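Local coordinates for protein ABC-type metal ion transport system, periplasmic component (Vibrio vulnificus, PDB 3K2D) that binds methionine, probably as the substrate-binding lipoprotein of an ABC transporter, and activates Toll-like receptor 2, at residues 39-43 with 44-48; 172-176 with 177-181; 134-137 with 138-142. The protein carries 4 engineered substitutions. All blocks are in the same frame, centred on the assembly; numbering follows the deposited sequence.

Overall arrangement
Contacts 1 and 2 flank the bound methionine, one from each sheet-bearing lobe of a periplasmic binding protein fold, whereas contact 3 lies on the surface, its nearest atoms about 11 Å from contact 2 and 13 Å from contact 1. Contact 2 is buried and contact 1 partly so. Both follow the end of a sheet strand into a helix, but contact 1 turns through weak polar bonds and a water, while contact 2 combines backbone bonds of a helix start with apolar packing of Ile174. The two meet directly: Thr42 O lies 2.9 Å from Tyr178 OH, a probable hydrogen bond. Contact 3, in a hairpin loop without regular structure, is purely apolar across its segments.

Contact 1: 39-43 with 44-48; sequences VTFTD and YVTPN. With MET (methionine), chain C.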
ATOM      1  N   VAL A  39       1.860  -5.244 -15.434  1.00 16.69           N
ATOM      2  CA  VAL A  39       2.110  -3.867 -15.827  1.00 15.58           C
ATOM      3  C   VAL A  39       2.437  -3.134 -14.526  1.00 15.26           C
ATOM      4  O   VAL A  39       1.563  -2.891 -13.686  1.00 14.74           O
ATOM      5  CB  VAL A  39       0.873  -3.227 -16.508  1.00 15.69           C
ATOM      6  CG1 VAL A  39       1.176  -1.783 -16.890  1.00 14.61           C
ATOM      7  CG2 VAL A  39       0.497  -4.017 -17.750  1.00 13.70           C
ATOM      8  N   THR A  40       3.708  -2.793 -14.359  1.00 15.03           N
ATOM      9  CA  THR A  40       4.162  -2.122 -13.147  1.00 15.15           C
ATOM     10  C   THR A  40       3.977  -0.613 -13.175  1.00 16.02           C
ATOM     11  O   THR A  40       4.110   0.026 -14.218  1.00 17.25           O
ATOM     12  CB  THR A  40       5.639  -2.422 -12.893  1.00 15.39           C
ATOM     13  OG1 THR A  40       6.415  -1.881 -13.967  1.00 16.65           O
ATOM     14  CG2 THR A  40       5.871  -3.939 -12.811  1.00 12.72           C
ATOM     15  N   PHE A  41       3.661  -0.056 -12.013  1.00 15.40           N
ATOM     16  CA  PHE A  41       3.462   1.379 -11.861  1.00 16.96           C
ATOM     17  C   PHE A  41       4.283   1.869 -10.676  1.00 18.61           C
ATOM     18  O   PHE A  41       4.584   1.099  -9.762  1.00 19.37           O
ATOM     19  CB  PHE A  41       1.985   1.692 -11.607  1.00 16.92           C
ATOM     20  CG  PHE A  41       1.100   1.451 -12.791  1.00 15.26           C
ATOM     21  CD1 PHE A  41       0.656   0.168 -13.096  1.00 13.46           C
ATOM     22  CD2 PHE A  41       0.724   2.506 -13.615  1.00 13.32           C
ATOM     23  CE1 PHE A  41      -0.149  -0.058 -14.206  1.00 13.30           C
ATOM     24  CE2 PHE A  41      -0.080   2.286 -14.729  1.00 13.80           C
ATOM     25  CZ  PHE A  41      -0.517   1.002 -15.025  1.00 11.60           C
ATOM     26  N   THR A  42       4.634   3.151 -10.680  1.00 18.85           N
ATOM     27  CA  THR A  42       5.419   3.710  -9.583  1.00 19.09           C
ATOM     28  C   THR A  42       4.644   4.718  -8.735  1.00 20.10           C
ATOM     29  O   THR A  42       5.124   5.142  -7.688  1.00 21.90           O
ATOM     30  CB  THR A  42       6.687   4.406 -10.101  1.00 18.65           C
ATOM     31  OG1 THR A  42       6.320   5.412 -11.052  1.00 17.67           O
ATOM     32  CG2 THR A  42       7.630   3.399 -10.752  1.00 15.75           C
ATOM     33  N   ASP A  43       3.448   5.094  -9.177  1.00 19.69           N
ATOM     34  CA  ASP A  43       2.641   6.075  -8.446  1.00 20.88           C
ATOM     35  C   ASP A  43       1.272   5.489  -8.097  1.00 18.04           C
ATOM     36  O   ASP A  43       0.636   4.857  -8.938  1.00 16.96           O
ATOM     37  CB  ASP A  43       2.452   7.328  -9.314  1.00 26.03           C
ATOM     38  CG  ASP A  43       2.169   8.583  -8.500  1.00 31.78           C
ATOM     39  OD1 ASP A  43       1.305   8.554  -7.588  1.00 35.86           O
ATOM     40  OD2 ASP A  43       2.814   9.616  -8.786  1.00 35.92           O
ATOM     41  N   TYR A  44       0.809   5.714  -6.872  1.00 15.20           N
ATOM     42  CA  TYR A  44      -0.495   5.192  -6.456  1.00 14.75           C
ATOM     43  C   TYR A  44      -1.711   5.737  -7.215  1.00 14.24           C
ATOM     44  O   TYR A  44      -2.702   5.025  -7.365  1.00 15.29           O
ATOM     45  CB  TYR A  44      -0.745   5.426  -4.959  1.00 12.43           C
ATOM     46  CG  TYR A  44       0.049   4.543  -4.013  1.00 12.07           C
ATOM     47  CD1 TYR A  44       0.478   3.262  -4.391  1.00 11.43           C
ATOM     48  CD2 TYR A  44       0.324   4.970  -2.715  1.00 10.63           C
ATOM     49  CE1 TYR A  44       1.156   2.436  -3.489  1.00  9.44           C
ATOM     50  CE2 TYR A  44       0.991   4.159  -1.814  1.00 11.05           C
ATOM     51  CZ  TYR A  44       1.404   2.897  -2.198  1.00 12.61           C
ATOM     52  OH  TYR A  44       2.041   2.106  -1.268  1.00 15.55           O
ATOM     53  N   VAL A  45      -1.649   6.979  -7.696  1.00 12.79           N
ATOM     54  CA  VAL A  45      -2.808   7.562  -8.390  1.00 11.67           C
ATOM     55  C   VAL A  45      -3.048   7.106  -9.822  1.00 10.95           C
ATOM     56  O   VAL A  45      -4.025   7.524 -10.446  1.00 12.23           O
ATOM     57  CB  VAL A  45      -2.750   9.113  -8.429  1.00  9.65           C
ATOM     58  CG1 VAL A  45      -2.727   9.674  -7.023  1.00  9.70           C
ATOM     59  CG2 VAL A  45      -1.548   9.566  -9.224  1.00  4.56           C
ATOM     60  N   THR A  46      -2.184   6.246 -10.339  1.00  9.58           N
ATOM     61  CA  THR A  46      -2.324   5.802 -11.717  1.00  8.86           C
ATOM     62  C   THR A  46      -3.120   4.507 -11.966  1.00  8.62           C
ATOM     63  O   THR A  46      -3.975   4.457 -12.851  1.00  8.56           O
ATOM     64  CB  THR A  46      -0.919   5.665 -12.371  1.00  8.76           C
ATOM     65  OG1 THR A  46      -0.154   6.848 -12.101  1.00  8.76           O
ATOM     66  CG2 THR A  46      -1.040   5.493 -13.884  1.00  6.29           C
ATOM     67  N   PRO A  47      -2.847   3.449 -11.190  1.00  8.27           N
ATOM     68  CA  PRO A  47      -3.526   2.151 -11.331  1.00 10.02           C
ATOM     69  C   PRO A  47      -5.046   2.158 -11.556  1.00 11.69           C
ATOM     70  O   PRO A  47      -5.525   1.521 -12.491  1.00 13.43           O
ATOM     71  CB  PRO A  47      -3.126   1.422 -10.060  1.00 10.41           C
ATOM     72  CG  PRO A  47      -1.722   1.955  -9.815  1.00  9.72           C
ATOM     73  CD  PRO A  47      -1.910   3.432 -10.051  1.00  7.63           C
ATOM     74  N   ASN A  48      -5.802   2.856 -10.707  1.00 12.18           N
ATOM     75  CA  ASN A  48      -7.253   2.918 -10.877  1.00 12.61           C
ATOM     76  C   ASN A  48      -7.623   3.663 -12.150  1.00 15.17           C
ATOM     77  O   ASN A  48      -8.583   3.301 -12.830  1.00 17.78           O
ATOM     78  CB  ASN A  48      -7.932   3.602  -9.692  1.00 11.18           C
ATOM     79  CG  ASN A  48      -7.907   2.756  -8.439  1.00 15.64           C
ATOM     80  OD1 ASN A  48      -7.988   1.528  -8.505  1.00 16.14           O
ATOM     81  ND2 ASN A  48      -7.807   3.408  -7.286  1.00 15.29           N
TER
HETATM   82  N   MET C 266       0.182  -1.044  -0.214  1.00 11.46           N
HETATM   83  CA  MET C 266      -0.127   0.071   0.762  1.00 12.66           C
HETATM   84  C   MET C 266      -0.044  -0.499   2.133  1.00 13.50           C
HETATM   85  O   MET C 266      -0.554  -1.631   2.356  1.00 11.22           O
HETATM   86  CB  MET C 266      -1.528   0.636   0.645  1.00 11.70           C
HETATM   87  CG  MET C 266      -1.820   1.285  -0.632  1.00  8.93           C
HETATM   88  SD  MET C 266      -3.224   2.336  -0.513  1.00  1.00           S
HETATM   89  CE  MET C 266      -3.052   2.794  -2.198  1.00  1.77           C
HETATM   90  OXT MET C 266       0.502   0.175   3.019  1.00 15.33           O
HETATM   91  O   HOH W   1       2.770   5.988 -12.311  1.00 17.52           O
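Phe41 turns its ring anti to its own carbonyl carbon (chi1 -69°), while Thr46 sets its methyl anti to its backbone N (chi1 of OG1 -48°), and these two rotations bring ring and methyl together. They do so across a strand-to-helix connection of the periplasmic binding protein fold, a type I beta turn from Asp43 to Thr46 that joins edge strand 36-41 to helix 47-53. Thr46 CG2 approaches the ring obliquely, 3.5 Å from Phe41 CE2. Pro47 adds its CG at 4.1 Å from Phe41 CB, the two side chains running past each other in opposite directions.

The polar part of the turn is loosely bonded. Thr46 N donates to Asp43 O over 3.4 Å, a straight but weak turn bond, and Val45 N reaches Asp43 OD1 at 3.3 Å, a weak Asx turn. Alongside that carboxylate runs the Val45 side chain, pointing the same way. A water ties the two ends, taking a weak bond from Asp43 N and being hydrogen-bonded to Thr46 OG1 at 3.1 Å.

Tyr44, inside the turn, projects away from these partners into the ligand pocket. Its hydroxyl is hydrogen-bonded to Thr177, and its ring edge-to-face with Tyr178. Over the centre of one ring face sits the ligand's terminal methyl, methionine CE, 3.9 Å above the Tyr44 ring plane.

Contact 2: 172-176 with 177-181; sequences SIINT and TYASS. With MET (methionine), chain C.
Thr176 opens the short helix 176-179 and Ala179 closes it; the helix follows strand 171-174 of the second sheet in this periplasmic binding protein fold and borders the methionine pocket. Thr176, the residue most buried by the contact, acts through its backbone: Ser180 N donates to Thr176 O at 3.0 Å, with the donor tilted 34° from the carbonyl plane. One residue earlier, Asn175 O accepts two bonds. Ala179 N reaches Asn175 O at 2.9 Å, in the carbonyl plane and nearly straight at 171°, as expected of an i to i+4 helical bond, whereas Tyr178 N, 3.0 Å from the same Asn175 O, stands above that plane.

The methyl of Ala179 points back at the strand end and meets Ile174 CG2, 3.9 Å from Ala179 CB; Tyr178 CB touches the same branch. Ile174 thereby joins the strand end to the helix through Tyr178 and Ala179.

Thr177 faces the ligand. With OG1 anti to its carbonyl carbon (chi1 -58°), the hydroxyl is directed into the pocket, and hydrogen bonds to Glu17 and Tyr44 as well as to the ligand fix it in place. The ligand's bond runs from methionine N to Thr177 OG1 over 3.3 Å.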
ATOM      1  N   SER A 172      10.250   8.551   9.530  1.00 19.13           N
ATOM      2  CA  SER A 172       9.250   8.517   8.469  1.00 17.75           C
ATOM      3  C   SER A 172       8.421   7.248   8.453  1.00 16.80           C
ATOM      4  O   SER A 172       8.948   6.148   8.575  1.00 15.80           O
ATOM      5  CB  SER A 172       9.920   8.639   7.100  1.00 18.73           C
ATOM      6  OG  SER A 172      10.740   9.785   7.014  1.00 22.90           O
ATOM      7  N   ILE A 173       7.113   7.415   8.296  1.00 17.09           N
ATOM      8  CA  ILE A 173       6.202   6.285   8.197  1.00 16.02           C
ATOM      9  C   ILE A 173       6.121   6.032   6.694  1.00 17.22           C
ATOM     10  O   ILE A 173       5.639   6.875   5.938  1.00 18.81           O
ATOM     11  CB  ILE A 173       4.822   6.634   8.799  1.00 15.06           C
ATOM     12  CG1 ILE A 173       4.960   6.719  10.328  1.00 13.57           C
ATOM     13  CG2 ILE A 173       3.785   5.586   8.400  1.00 11.91           C
ATOM     14  CD1 ILE A 173       3.702   7.152  11.054  1.00 15.51           C
ATOM     15  N   ILE A 174       6.625   4.877   6.269  1.00 18.07           N
ATOM     16  CA  ILE A 174       6.680   4.526   4.857  1.00 17.63           C
ATOM     17  C   ILE A 174       5.894   3.271   4.522  1.00 18.64           C
ATOM     18  O   ILE A 174       5.973   2.285   5.251  1.00 20.62           O
ATOM     19  CB  ILE A 174       8.147   4.277   4.434  1.00 17.87           C
ATOM     20  CG1 ILE A 174       9.024   5.451   4.880  1.00 18.34           C
ATOM     21  CG2 ILE A 174       8.232   4.069   2.935  1.00 14.60           C
ATOM     22  CD1 ILE A 174      10.516   5.258   4.617  1.00 18.09           C
ATOM     23  N   ASN A 175       5.139   3.313   3.421  1.00 17.33           N
ATOM     24  CA  ASN A 175       4.376   2.155   2.957  1.00 15.50           C
ATOM     25  C   ASN A 175       5.435   1.088   2.655  1.00 15.65           C
ATOM     26  O   ASN A 175       6.501   1.409   2.122  1.00 15.98           O
ATOM     27  CB  ASN A 175       3.617   2.486   1.656  1.00 13.99           C
ATOM     28  CG  ASN A 175       2.555   3.561   1.839  1.00 14.00           C
ATOM     29  OD1 ASN A 175       1.453   3.293   2.321  1.00 16.21           O
ATOM     30  ND2 ASN A 175       2.883   4.786   1.456  1.00 10.71           N
ATOM     31  N   THR A 176       5.156  -0.170   2.985  1.00 14.95           N
ATOM     32  CA  THR A 176       6.125  -1.237   2.726  1.00 15.72           C
ATOM     33  C   THR A 176       6.436  -1.325   1.229  1.00 15.51           C
ATOM     34  O   THR A 176       7.493  -1.792   0.819  1.00 15.59           O
ATOM     35  CB  THR A 176       5.600  -2.603   3.242  1.00 16.78           C
ATOM     36  OG1 THR A 176       5.442  -2.552   4.667  1.00 13.82           O
ATOM     37  CG2 THR A 176       6.565  -3.715   2.888  1.00 16.37           C
ATOM     38  N   THR A 177       5.497  -0.858   0.421  1.00 16.48           N
ATOM     39  CA  THR A 177       5.637  -0.846  -1.027  1.00 15.89           C
ATOM     40  C   THR A 177       6.932  -0.177  -1.437  1.00 16.61           C
ATOM     41  O   THR A 177       7.559  -0.570  -2.419  1.00 18.30           O
ATOM     42  CB  THR A 177       4.510  -0.038  -1.687  1.00 15.12           C
ATOM     43  OG1 THR A 177       3.245  -0.597  -1.328  1.00 13.66           O
ATOM     44  CG2 THR A 177       4.676  -0.038  -3.200  1.00 14.48           C
ATOM     45  N   TYR A 178       7.314   0.852  -0.689  1.00 16.31           N
ATOM     46  CA  TYR A 178       8.514   1.611  -0.996  1.00 15.80           C
ATOM     47  C   TYR A 178       9.642   1.335  -0.016  1.00 17.35           C
ATOM     48  O   TYR A 178      10.812   1.339  -0.392  1.00 18.80           O
ATOM     49  CB  TYR A 178       8.179   3.102  -1.003  1.00 13.49           C
ATOM     50  CG  TYR A 178       7.171   3.504  -2.061  1.00 13.24           C
ATOM     51  CD1 TYR A 178       7.554   3.666  -3.389  1.00 10.71           C
ATOM     52  CD2 TYR A 178       5.827   3.706  -1.730  1.00 13.19           C
ATOM     53  CE1 TYR A 178       6.637   4.016  -4.364  1.00 10.97           C
ATOM     54  CE2 TYR A 178       4.895   4.060  -2.693  1.00 12.52           C
ATOM     55  CZ  TYR A 178       5.306   4.218  -4.016  1.00 14.79           C
ATOM     56  OH  TYR A 178       4.394   4.610  -4.984  1.00 12.78           O
ATOM     57  N   ALA A 179       9.297   1.098   1.243  1.00 18.95           N
ATOM     58  CA  ALA A 179      10.304   0.821   2.254  1.00 21.18           C
ATOM     59  C   ALA A 179      11.125  -0.389   1.813  1.00 23.86           C
ATOM     60  O   ALA A 179      12.329  -0.474   2.082  1.00 26.12           O
ATOM     61  CB  ALA A 179       9.639   0.544   3.585  1.00 21.19           C
ATOM     62  N   SER A 180      10.477  -1.316   1.116  1.00 23.83           N
ATOM     63  CA  SER A 180      11.162  -2.511   0.652  1.00 23.72           C
ATOM     64  C   SER A 180      12.178  -2.195  -0.435  1.00 23.70           C
ATOM     65  O   SER A 180      13.188  -2.890  -0.562  1.00 24.13           O
ATOM     66  CB  SER A 180      10.158  -3.533   0.123  1.00 24.06           C
ATOM     67  OG  SER A 180       9.509  -3.055  -1.037  1.00 25.81           O
ATOM     68  N   SER A 181      11.919  -1.150  -1.215  1.00 22.31           N
ATOM     69  CA  SER A 181      12.831  -0.786  -2.291  1.00 22.01           C
ATOM     70  C   SER A 181      14.176  -0.293  -1.748  1.00 22.60           C
ATOM     71  O   SER A 181      15.134  -0.157  -2.505  1.00 21.35           O
ATOM     72  CB  SER A 181      12.205   0.276  -3.200  1.00 21.37           C
ATOM     73  OG  SER A 181      12.139   1.541  -2.554  1.00 24.49           O
TER
HETATM   74  N   MET C 266       0.182  -1.044  -0.214  1.00 11.46           N
HETATM   75  CA  MET C 266      -0.127   0.071   0.762  1.00 12.66           C
HETATM   76  C   MET C 266      -0.044  -0.499   2.133  1.00 13.50           C
HETATM   77  O   MET C 266      -0.554  -1.631   2.356  1.00 11.22           O
HETATM   78  CB  MET C 266      -1.528   0.636   0.645  1.00 11.70           C
HETATM   79  CG  MET C 266      -1.820   1.285  -0.632  1.00  8.93           C
HETATM   80  SD  MET C 266      -3.224   2.336  -0.513  1.00  1.00           S
HETATM   81  CE  MET C 266      -3.052   2.794  -2.198  1.00  1.77           C
HETATM   82  OXT MET C 266       0.502   0.175   3.019  1.00 15.33           O

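Contact 3: 134-137 with 138-142; sequences PEVG and LLATV
The loop of a beta hairpin holds this contact: residues 134-142 lie between strands 131-132 and 145-147, which pair antiparallel as a small two-stranded sheet. Its two limbs meet through Val136 and Ala140. The closest side-chain pair is Val136 CG2 and Ala140 CB, at 3.3 Å, and the same methyl lies 3.5 Å from Ala140 CA, so one valine branch rests against the alanine near its backbone. The other branch stands farther back, with Val136 CG1 4.6 Å from Ala140 CB. That division follows from a chi1 of 76°, which sets CG2 anti to the backbone N and places CG1 between N and the carbonyl carbon.

Although the partners are four residues apart, the chain between them is not helical. Val136 O and Ala140 N are 6.6 Å apart, far too long for an i to i+4 bond. The chain nevertheless reverses, since the CA atoms of Gly137 and Ala140 come within 6.1 Å of each other. This is a turn without its usual bond, because Gly137 O and Ala140 N are separated by 4.2 Å. Gly137 itself has phi -105° and psi -132°, a backbone shape readily reached by a residue without a side chain.

Outside the loop, helix 114-126, which carries the pocket residues Asn116 and Arg119, receives Leu138 on Leu122, Leu139 on Thr115 and Ala140 on Leu121. Leu138 also touches Pro199 and Tyr200. Just past the turn, Thr141 N bonds to Asp144, and an ST turn is made by Thr141 OG1 with Arg143 N. Between Val136 and Ala140 the evidence is apolar alone, and their CA atoms stand 5.9 Å apart.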
ATOM      1  N   PRO A 134     -11.529  12.964  19.599  1.00 33.50           N
ATOM      2  CA  PRO A 134     -12.307  11.741  19.798  1.00 36.22           C
ATOM      3  C   PRO A 134     -13.032  11.151  18.581  1.00 39.17           C
ATOM      4  O   PRO A 134     -12.867   9.966  18.280  1.00 40.84           O
ATOM      5  CB  PRO A 134     -13.277  12.136  20.915  1.00 37.34           C
ATOM      6  CG  PRO A 134     -12.531  13.215  21.661  1.00 35.84           C
ATOM      7  CD  PRO A 134     -11.953  14.016  20.541  1.00 32.95           C
ATOM      8  N   GLU A 135     -13.826  11.971  17.890  1.00 41.45           N
ATOM      9  CA  GLU A 135     -14.609  11.510  16.733  1.00 44.91           C
ATOM     10  C   GLU A 135     -13.876  11.369  15.396  1.00 45.04           C
ATOM     11  O   GLU A 135     -14.508  11.048  14.389  1.00 46.06           O
ATOM     12  CB  GLU A 135     -15.820  12.432  16.504  1.00 47.69           C
ATOM     13  CG  GLU A 135     -16.974  12.335  17.519  1.00 52.58           C
ATOM     14  CD  GLU A 135     -18.003  11.255  17.178  1.00 54.51           C
ATOM     15  OE1 GLU A 135     -18.185  10.945  15.980  1.00 56.99           O
ATOM     16  OE2 GLU A 135     -18.652  10.728  18.108  1.00 57.02           O
ATOM     17  N   VAL A 136     -12.567  11.607  15.368  1.00 44.26           N
ATOM     18  CA  VAL A 136     -11.823  11.503  14.114  1.00 41.90           C
ATOM     19  C   VAL A 136     -11.917  10.093  13.562  1.00 40.07           C
ATOM     20  O   VAL A 136     -11.931   9.125  14.324  1.00 42.01           O
ATOM     21  CB  VAL A 136     -10.338  11.856  14.300  1.00 42.16           C
ATOM     22  CG1 VAL A 136      -9.603  10.710  14.965  1.00 41.32           C
ATOM     23  CG2 VAL A 136      -9.725  12.177  12.958  1.00 43.01           C
ATOM     24  N   GLY A 137     -11.975   9.972  12.242  1.00 36.66           N
ATOM     25  CA  GLY A 137     -12.079   8.655  11.636  1.00 33.34           C
ATOM     26  C   GLY A 137     -10.801   8.139  10.997  1.00 30.70           C
ATOM     27  O   GLY A 137      -9.730   8.182  11.590  1.00 30.77           O
ATOM     28  N   LEU A 138     -10.916   7.634   9.778  1.00 28.00           N
ATOM     29  CA  LEU A 138      -9.759   7.119   9.077  1.00 26.20           C
ATOM     30  C   LEU A 138      -9.120   8.212   8.229  1.00 25.93           C
ATOM     31  O   LEU A 138      -8.063   8.003   7.638  1.00 26.32           O
ATOM     32  CB  LEU A 138     -10.158   5.934   8.196  1.00 23.63           C
ATOM     33  CG  LEU A 138     -10.614   4.681   8.944  1.00 23.09           C
ATOM     34  CD1 LEU A 138     -10.912   3.585   7.949  1.00 24.58           C
ATOM     35  CD2 LEU A 138      -9.533   4.226   9.898  1.00 24.55           C
ATOM     36  N   LEU A 139      -9.747   9.386   8.198  1.00 23.79           N
ATOM     37  CA  LEU A 139      -9.238  10.493   7.399  1.00 21.66           C
ATOM     38  C   LEU A 139      -8.690  11.659   8.206  1.00 19.41           C
ATOM     39  O   LEU A 139      -8.773  12.802   7.782  1.00 18.95           O
ATOM     40  CB  LEU A 139     -10.336  10.996   6.455  1.00 22.75           C
ATOM     41  CG  LEU A 139     -10.893   9.961   5.469  1.00 24.28           C
ATOM     42  CD1 LEU A 139     -11.985  10.587   4.621  1.00 25.02           C
ATOM     43  CD2 LEU A 139      -9.779   9.446   4.585  1.00 25.14           C
ATOM     44  N   ALA A 140      -8.124  11.375   9.369  1.00 19.87           N
ATOM     45  CA  ALA A 140      -7.561  12.432  10.201  1.00 19.61           C
ATOM     46  C   ALA A 140      -6.559  13.292   9.432  1.00 19.87           C
ATOM     47  O   ALA A 140      -5.943  12.834   8.468  1.00 19.62           O
ATOM     48  CB  ALA A 140      -6.873  11.823  11.406  1.00 19.97           C
ATOM     49  N   THR A 141      -6.424  14.548   9.849  1.00 19.55           N
ATOM     50  CA  THR A 141      -5.451  15.461   9.253  1.00 19.48           C
ATOM     51  C   THR A 141      -4.859  16.239  10.410  1.00 20.19           C
ATOM     52  O   THR A 141      -5.286  16.078  11.560  1.00 19.56           O
ATOM     53  CB  THR A 141      -6.076  16.466   8.271  1.00 20.10           C
ATOM     54  OG1 THR A 141      -6.832  17.444   8.997  1.00 21.44           O
ATOM     55  CG2 THR A 141      -6.975  15.758   7.290  1.00 17.91           C
ATOM     56  N   VAL A 142      -3.876  17.080  10.114  1.00 21.11           N
ATOM     57  CA  VAL A 142      -3.229  17.882  11.148  1.00 21.57           C
ATOM     58  C   VAL A 142      -4.225  18.787  11.892  1.00 19.84           C
ATOM     59  O   VAL A 142      -3.977  19.212  13.015  1.00 17.95           O
ATOM     60  CB  VAL A 142      -2.087  18.719  10.537  1.00 23.19           C
ATOM     61  CG1 VAL A 142      -1.465  19.615  11.592  1.00 25.65           C
ATOM     62  CG2 VAL A 142      -1.023  17.786   9.973  1.00 25.29           C
TER